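Local coordinates for chemosensory protein (Mamestra brassicae, PDB 1N8V) that binds long-chain aliphatic ligands such as bromo-dodecanol in a pocket between its helices and probably carries hydrophobic chemical signals in the moth, at residues K87-T91 against G92-K96; I51-G54 against C55-C58. All coordinates share one frame; numbering follows the deposited sequence.

In the fold
Two helix-to-helix connections of an all-helical, OS-D family chain illustrate how loops can close a lipid pocket. They follow in series: contact 2 (51-54 with 55-58) leaves helix 38-53 and leads toward helix 60-76, and contact 1 (87-91 with 92-96) joins helix 78-88 to helix 95-102. Their centres lie about 13 Å apart, yet they meet: W94 NE1 stands 2.8 Å from I51 O, a probable hydrogen bond, and W94 CZ2 packs on G54 CA at 3.5 Å. Both touch the same bromo-dodecanol, chain D. The two loops thus appear to share in enclosing the alcohol end of that ligand, in a protein that changes conformation drastically on ligand binding.

Contact 1: residues K87-T91 against G92-K96; sequences KYDPT and GNWRK. With BDD (bromo-dodecanol), chain E; BDD (bromo-dodecanol), chain D.
The turn between helix 78-88 and helix 95-102 is built round one carboxylate, that of D89, which grips the backbone at N93 and W94 while also facing the ligand pocket. D89 opens a type I beta turn closed by G92, whose N donates to D89 O at 2.9 Å. With CG anti to the backbone N (chi1 -168°), the D89 side chain swings across to the residues leading into the next helix. N93 N reaches OD1 of D89 at 2.9 Å on the syn side, 27° out of the carboxylate plane. W94 N meets the syn lone pair of D89 OD2 at 2.8 Å in a straighter bond (161°). OD2 also accepts a hydrogen bond from the alcohol O1 of the chain E bromo-dodecanol at 2.8 Å, so two donors hold this oxygen, fixing the carboxylate's rotation. Such a set of donors would probably favour the charged form of D89. The amide plane of N93 tilts slightly against the carboxylate of D89, and N93 CB sits 3.6 Å above one face of the W94 ring, toward the rim. Over the centre of the opposite face stands O1 of the chain D bromo-dodecanol, at 3.7 Å. Beyond the turn, the W94 indole reaches helix 38-53, D89 touches I51 of that helix, and R95, paired with E99, rests on W81 and T85 of helix 78-88.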
loop_
_atom_site.group_PDB
_atom_site.type_symbol
_atom_site.label_atom_id
_atom_site.label_comp_id
_atom_site.label_asym_id
_atom_site.label_seq_id
_atom_site.Cartn_x
_atom_site.Cartn_y
_atom_site.Cartn_z
ATOM N N LYS A 87 10.312 1.055 -5.719
ATOM C CA LYS A 87 10.639 -0.346 -5.519
ATOM C C LYS A 87 9.663 -1.276 -6.237
ATOM O O LYS A 87 10.066 -2.219 -6.930
ATOM C CB LYS A 87 10.678 -0.682 -4.015
ATOM C CG LYS A 87 10.869 -2.185 -3.725
ATOM C CD LYS A 87 11.084 -2.442 -2.242
ATOM C CE LYS A 87 11.001 -3.929 -1.907
ATOM N NZ LYS A 87 12.161 -4.687 -2.434
ATOM N N TYR A 88 8.367 -1.041 -6.034
ATOM C CA TYR A 88 7.335 -1.946 -6.567
ATOM C C TYR A 88 6.819 -1.606 -7.970
ATOM O O TYR A 88 6.235 -2.456 -8.630
ATOM C CB TYR A 88 6.163 -2.018 -5.570
ATOM C CG TYR A 88 6.494 -2.892 -4.367
ATOM C CD1 TYR A 88 6.302 -4.257 -4.416
ATOM C CD2 TYR A 88 7.006 -2.350 -3.197
ATOM C CE1 TYR A 88 6.614 -5.064 -3.339
ATOM C CE2 TYR A 88 7.327 -3.136 -2.121
ATOM C CZ TYR A 88 7.115 -4.500 -2.189
ATOM O OH TYR A 88 7.414 -5.332 -1.114
ATOM N N ASP A 89 7.016 -0.375 -8.423
ATOM C CA ASP A 89 6.546 0.039 -9.756
ATOM C C ASP A 89 7.667 0.798 -10.469
ATOM O O ASP A 89 7.487 1.945 -10.844
ATOM C CB ASP A 89 5.294 0.901 -9.580
ATOM C CG ASP A 89 4.530 1.156 -10.860
ATOM O OD1 ASP A 89 4.818 0.541 -11.930
ATOM O OD2 ASP A 89 3.599 2.010 -10.856
ATOM N N PRO A 90 8.815 0.146 -10.679
ATOM C CA PRO A 90 9.993 0.827 -11.236
ATOM C C PRO A 90 9.792 1.371 -12.639
ATOM O O PRO A 90 10.517 2.307 -12.999
ATOM C CB PRO A 90 11.071 -0.279 -11.215
ATOM C CG PRO A 90 10.310 -1.514 -11.264
ATOM C CD PRO A 90 9.122 -1.260 -10.359
ATOM N N THR A 91 8.866 0.835 -13.422
ATOM C CA THR A 91 8.641 1.400 -14.756
ATOM C C THR A 91 7.532 2.454 -14.725
ATOM O O THR A 91 7.154 2.997 -15.783
ATOM C CB THR A 91 8.299 0.318 -15.806
ATOM O OG1 THR A 91 7.037 -0.273 -15.513
ATOM C CG2 THR A 91 9.331 -0.814 -15.803
ATOM N N GLY A 92 6.961 2.716 -13.550
ATOM C CA GLY A 92 5.943 3.739 -13.412
ATOM C C GLY A 92 4.605 3.534 -14.090
ATOM O O GLY A 92 4.035 4.487 -14.615
ATOM N N ASN A 93 4.070 2.322 -14.028
ATOM C CA ASN A 93 2.766 2.034 -14.617
ATOM C C ASN A 93 1.694 2.944 -14.013
ATOM O O ASN A 93 0.793 3.417 -14.720
ATOM C CB ASN A 93 2.345 0.562 -14.372
ATOM C CG ASN A 93 3.232 -0.453 -15.109
ATOM O OD1 ASN A 93 3.374 -0.389 -16.302
ATOM N ND2 ASN A 93 3.832 -1.382 -14.370
ATOM N N TRP A 94 1.737 3.133 -12.695
ATOM C CA TRP A 94 0.650 3.780 -11.980
ATOM C C TRP A 94 0.979 5.094 -11.282
ATOM O O TRP A 94 0.094 5.731 -10.723
ATOM C CB TRP A 94 0.100 2.808 -10.916
ATOM C CG TRP A 94 -0.245 1.433 -11.452
ATOM C CD1 TRP A 94 0.477 0.275 -11.282
ATOM C CD2 TRP A 94 -1.379 1.083 -12.248
ATOM N NE1 TRP A 94 -0.131 -0.763 -11.943
ATOM C CE2 TRP A 94 -1.268 -0.291 -12.550
ATOM C CE3 TRP A 94 -2.473 1.791 -12.751
ATOM C CZ2 TRP A 94 -2.237 -0.970 -13.295
ATOM C CZ3 TRP A 94 -3.415 1.113 -13.513
ATOM C CH2 TRP A 94 -3.279 -0.243 -13.771
ATOM N N ARG A 95 2.250 5.473 -11.252
ATOM C CA ARG A 95 2.652 6.636 -10.453
ATOM C C ARG A 95 1.921 7.913 -10.819
ATOM O O ARG A 95 1.307 8.559 -9.948
ATOM C CB ARG A 95 4.160 6.830 -10.516
ATOM C CG ARG A 95 4.645 7.955 -9.634
ATOM C CD ARG A 95 6.144 8.129 -9.564
ATOM N NE ARG A 95 6.505 9.376 -8.886
ATOM C CZ ARG A 95 7.752 9.794 -8.744
ATOM N NH1 ARG A 95 8.750 9.039 -9.159
ATOM N NH2 ARG A 95 7.993 10.962 -8.176
ATOM N N LYS A 96 1.945 8.282 -12.095
ATOM C CA LYS A 96 1.288 9.513 -12.490
ATOM C C LYS A 96 -0.234 9.417 -12.325
ATOM O O LYS A 96 -0.873 10.376 -11.894
ATOM C CB LYS A 96 1.672 9.928 -13.896
ATOM C CG LYS A 96 1.059 11.279 -14.257
ATOM C CD LYS A 96 1.632 11.889 -15.507
ATOM C CE LYS A 96 1.223 13.364 -15.663
ATOM N NZ LYS A 96 -0.246 13.540 -15.832
HETATM O O1 BDD E . 2.990 3.200 -8.433
HETATM C C1 BDD E . 2.148 2.390 -7.610
HETATM C C2 BDD E . 2.813 2.126 -6.253
HETATM C C3 BDD E . 1.811 1.479 -5.300
HETATM C C4 BDD E . 2.354 1.276 -3.883
HETATM C C5 BDD E . 1.245 1.495 -2.847
HETATM C C6 BDD E . 1.093 0.345 -1.866
HETATM C C7 BDD E . -0.022 0.598 -0.847
HETATM C C8 BDD E . -0.990 -0.561 -0.761
HETATM C C9 BDD E . -1.893 -0.468 0.461
HETATM C C10 BDD E . -2.870 -1.644 0.532
HETATM C C11 BDD E . -4.183 -1.361 1.267
HETATM C C12 BDD E . -5.376 -2.284 0.856
HETATM BR BR BDD E . -6.245 -2.549 2.191
HETATM O O1 BDD D . -3.532 -0.342 -9.441
HETATM C C1 BDD D . -2.411 -0.836 -8.718
HETATM C C2 BDD D . -2.867 -1.169 -7.299
HETATM C C3 BDD D . -1.837 -0.736 -6.255
HETATM C C4 BDD D . -2.231 -1.163 -4.846
HETATM C C5 BDD D . -2.445 -2.664 -4.712
HETATM C C6 BDD D . -2.871 -3.097 -3.314
HETATM C C7 BDD D . -2.803 -4.619 -3.161
HETATM C C8 BDD D . -3.505 -5.125 -1.905
HETATM C C9 BDD D . -3.156 -6.576 -1.582
HETATM C C10 BDD D . -3.996 -7.115 -0.416
HETATM C C11 BDD D . -3.528 -8.459 0.146
HETATM C C12 BDD D . -4.104 -8.775 1.558
HETATM BR BR BDD D . -3.271 -8.219 2.864
#

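Contact 2: residues I51-G54 against C55-C58; sequences IENG and CKKC. With BDD (bromo-dodecanol), chain D.
At G54, after helix 38-53, the backbone leaves helical angles with a positive phi (57°), and C55 follows likewise before a type I beta turn from C55 to C58. This is a CXXC disulfide loop, in which C58 N donates to C55 O and the two SG atoms are joined. N53 clasps the turn to the helix end. Its CG lies between the backbone N and the carbonyl carbon (chi1 61°), bringing OD1 round beside its own carbonyl; K56 N donates to N53 OD1 at 3.2 Å and to N53 O at 3.3 Å, from above both carbonyl planes. Water 1 donates to OD1 of N53 at 2.6 Å and accepts from K57 N at 2.9 Å. The other end of the amide, ND2, bonds to D49, and K57 CE crosses it at 3.5 Å on the way to its NZ salt bridge with D49. A leucine in place of N53 would probably cost K56 N its side-chain acceptor, water 1 the OD1 it donates to and D49 the ND2 donor. On the pocket side, I51 CD1 touches C3 of the chain D bromo-dodecanol at 3.8 Å, while C55 SG lies 3.9 Å from the ligand's C5.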
loop_
_atom_site.group_PDB
_atom_site.type_symbol
_atom_site.label_atom_id
_atom_site.label_comp_id
_atom_site.label_asym_id
_atom_site.label_seq_id
_atom_site.Cartn_x
_atom_site.Cartn_y
_atom_site.Cartn_z
ATOM N N ILE A 51 0.279 -4.835 -8.694
ATOM C CA ILE A 51 0.819 -3.807 -9.600
ATOM C C ILE A 51 0.823 -4.300 -11.035
ATOM O O ILE A 51 0.523 -3.536 -11.988
ATOM C CB ILE A 51 2.266 -3.433 -9.167
ATOM C CG1 ILE A 51 2.220 -2.712 -7.834
ATOM C CG2 ILE A 51 2.992 -2.573 -10.236
ATOM C CD1 ILE A 51 1.480 -1.494 -7.858
ATOM N N GLU A 52 1.164 -5.553 -11.219
ATOM C CA GLU A 52 1.253 -6.113 -12.566
ATOM C C GLU A 52 -0.108 -6.307 -13.234
ATOM O O GLU A 52 -0.162 -6.348 -14.476
ATOM C CB GLU A 52 2.007 -7.426 -12.586
ATOM C CG GLU A 52 3.423 -7.327 -12.025
ATOM C CD GLU A 52 4.317 -6.339 -12.744
ATOM O OE1 GLU A 52 4.242 -6.248 -13.986
ATOM O OE2 GLU A 52 5.113 -5.650 -12.075
ATOM N N ASN A 53 -1.204 -6.410 -12.470
ATOM C CA ASN A 53 -2.548 -6.637 -13.039
ATOM C C ASN A 53 -3.634 -5.654 -12.619
ATOM O O ASN A 53 -4.829 -5.899 -12.811
ATOM C CB ASN A 53 -3.016 -8.059 -12.832
ATOM C CG ASN A 53 -3.124 -8.418 -11.388
ATOM O OD1 ASN A 53 -3.474 -7.601 -10.557
ATOM N ND2 ASN A 53 -2.829 -9.673 -11.092
ATOM N N GLY A 54 -3.240 -4.509 -12.094
ATOM C CA GLY A 54 -4.185 -3.476 -11.714
ATOM C C GLY A 54 -5.260 -3.877 -10.730
ATOM O O GLY A 54 -6.432 -3.504 -10.844
ATOM N N CYS A 55 -4.847 -4.630 -9.709
ATOM C CA CYS A 55 -5.768 -5.072 -8.648
ATOM C C CYS A 55 -6.868 -6.028 -9.146
ATOM O O CYS A 55 -7.934 -6.134 -8.543
ATOM C CB CYS A 55 -6.375 -3.902 -7.853
ATOM S SG CYS A 55 -5.865 -3.835 -6.086
ATOM N N LYS A 56 -6.579 -6.788 -10.187
ATOM C CA LYS A 56 -7.556 -7.758 -10.700
ATOM C C LYS A 56 -8.053 -8.781 -9.647
ATOM O O LYS A 56 -9.187 -9.294 -9.747
ATOM C CB LYS A 56 -6.944 -8.488 -11.882
ATOM C CG LYS A 56 -7.865 -9.496 -12.530
ATOM C CD LYS A 56 -7.228 -10.083 -13.764
ATOM C CE LYS A 56 -5.997 -10.918 -13.441
ATOM N NZ LYS A 56 -5.460 -11.573 -14.702
ATOM N N LYS A 57 -7.222 -9.119 -8.673
ATOM C CA LYS A 57 -7.584 -10.096 -7.649
ATOM C C LYS A 57 -7.940 -9.463 -6.313
ATOM O O LYS A 57 -8.156 -10.153 -5.322
ATOM C CB LYS A 57 -6.423 -11.079 -7.473
ATOM C CG LYS A 57 -6.017 -11.738 -8.756
ATOM C CD LYS A 57 -4.587 -12.253 -8.675
ATOM C CE LYS A 57 -4.066 -12.741 -10.016
ATOM N NZ LYS A 57 -2.634 -13.155 -9.951
ATOM N N CYS A 58 -7.963 -8.139 -6.266
ATOM C CA CYS A 58 -8.316 -7.421 -5.063
ATOM C C CYS A 58 -9.806 -7.434 -4.780
ATOM O O CYS A 58 -10.642 -7.374 -5.704
ATOM C CB CYS A 58 -7.878 -5.968 -5.162
ATOM S SG CYS A 58 -6.095 -5.720 -5.367
HETATM O O1 BDD D . -3.532 -0.342 -9.441
HETATM C C1 BDD D . -2.411 -0.836 -8.718
HETATM C C2 BDD D . -2.867 -1.169 -7.299
HETATM C C3 BDD D . -1.837 -0.736 -6.255
HETATM C C4 BDD D . -2.231 -1.163 -4.846
HETATM C C5 BDD D . -2.445 -2.664 -4.712
HETATM C C6 BDD D . -2.871 -3.097 -3.314
HETATM C C7 BDD D . -2.803 -4.619 -3.161
HETATM C C8 BDD D . -3.505 -5.125 -1.905
HETATM C C9 BDD D . -3.156 -6.576 -1.582
HETATM C C10 BDD D . -3.996 -7.115 -0.416
HETATM C C11 BDD D . -3.528 -8.459 0.146
HETATM C C12 BDD D . -4.104 -8.775 1.558
HETATM BR BR BDD D . -3.271 -8.219 2.864
HETATM O O HOH W 1 -4.556 -8.127 -8.227
#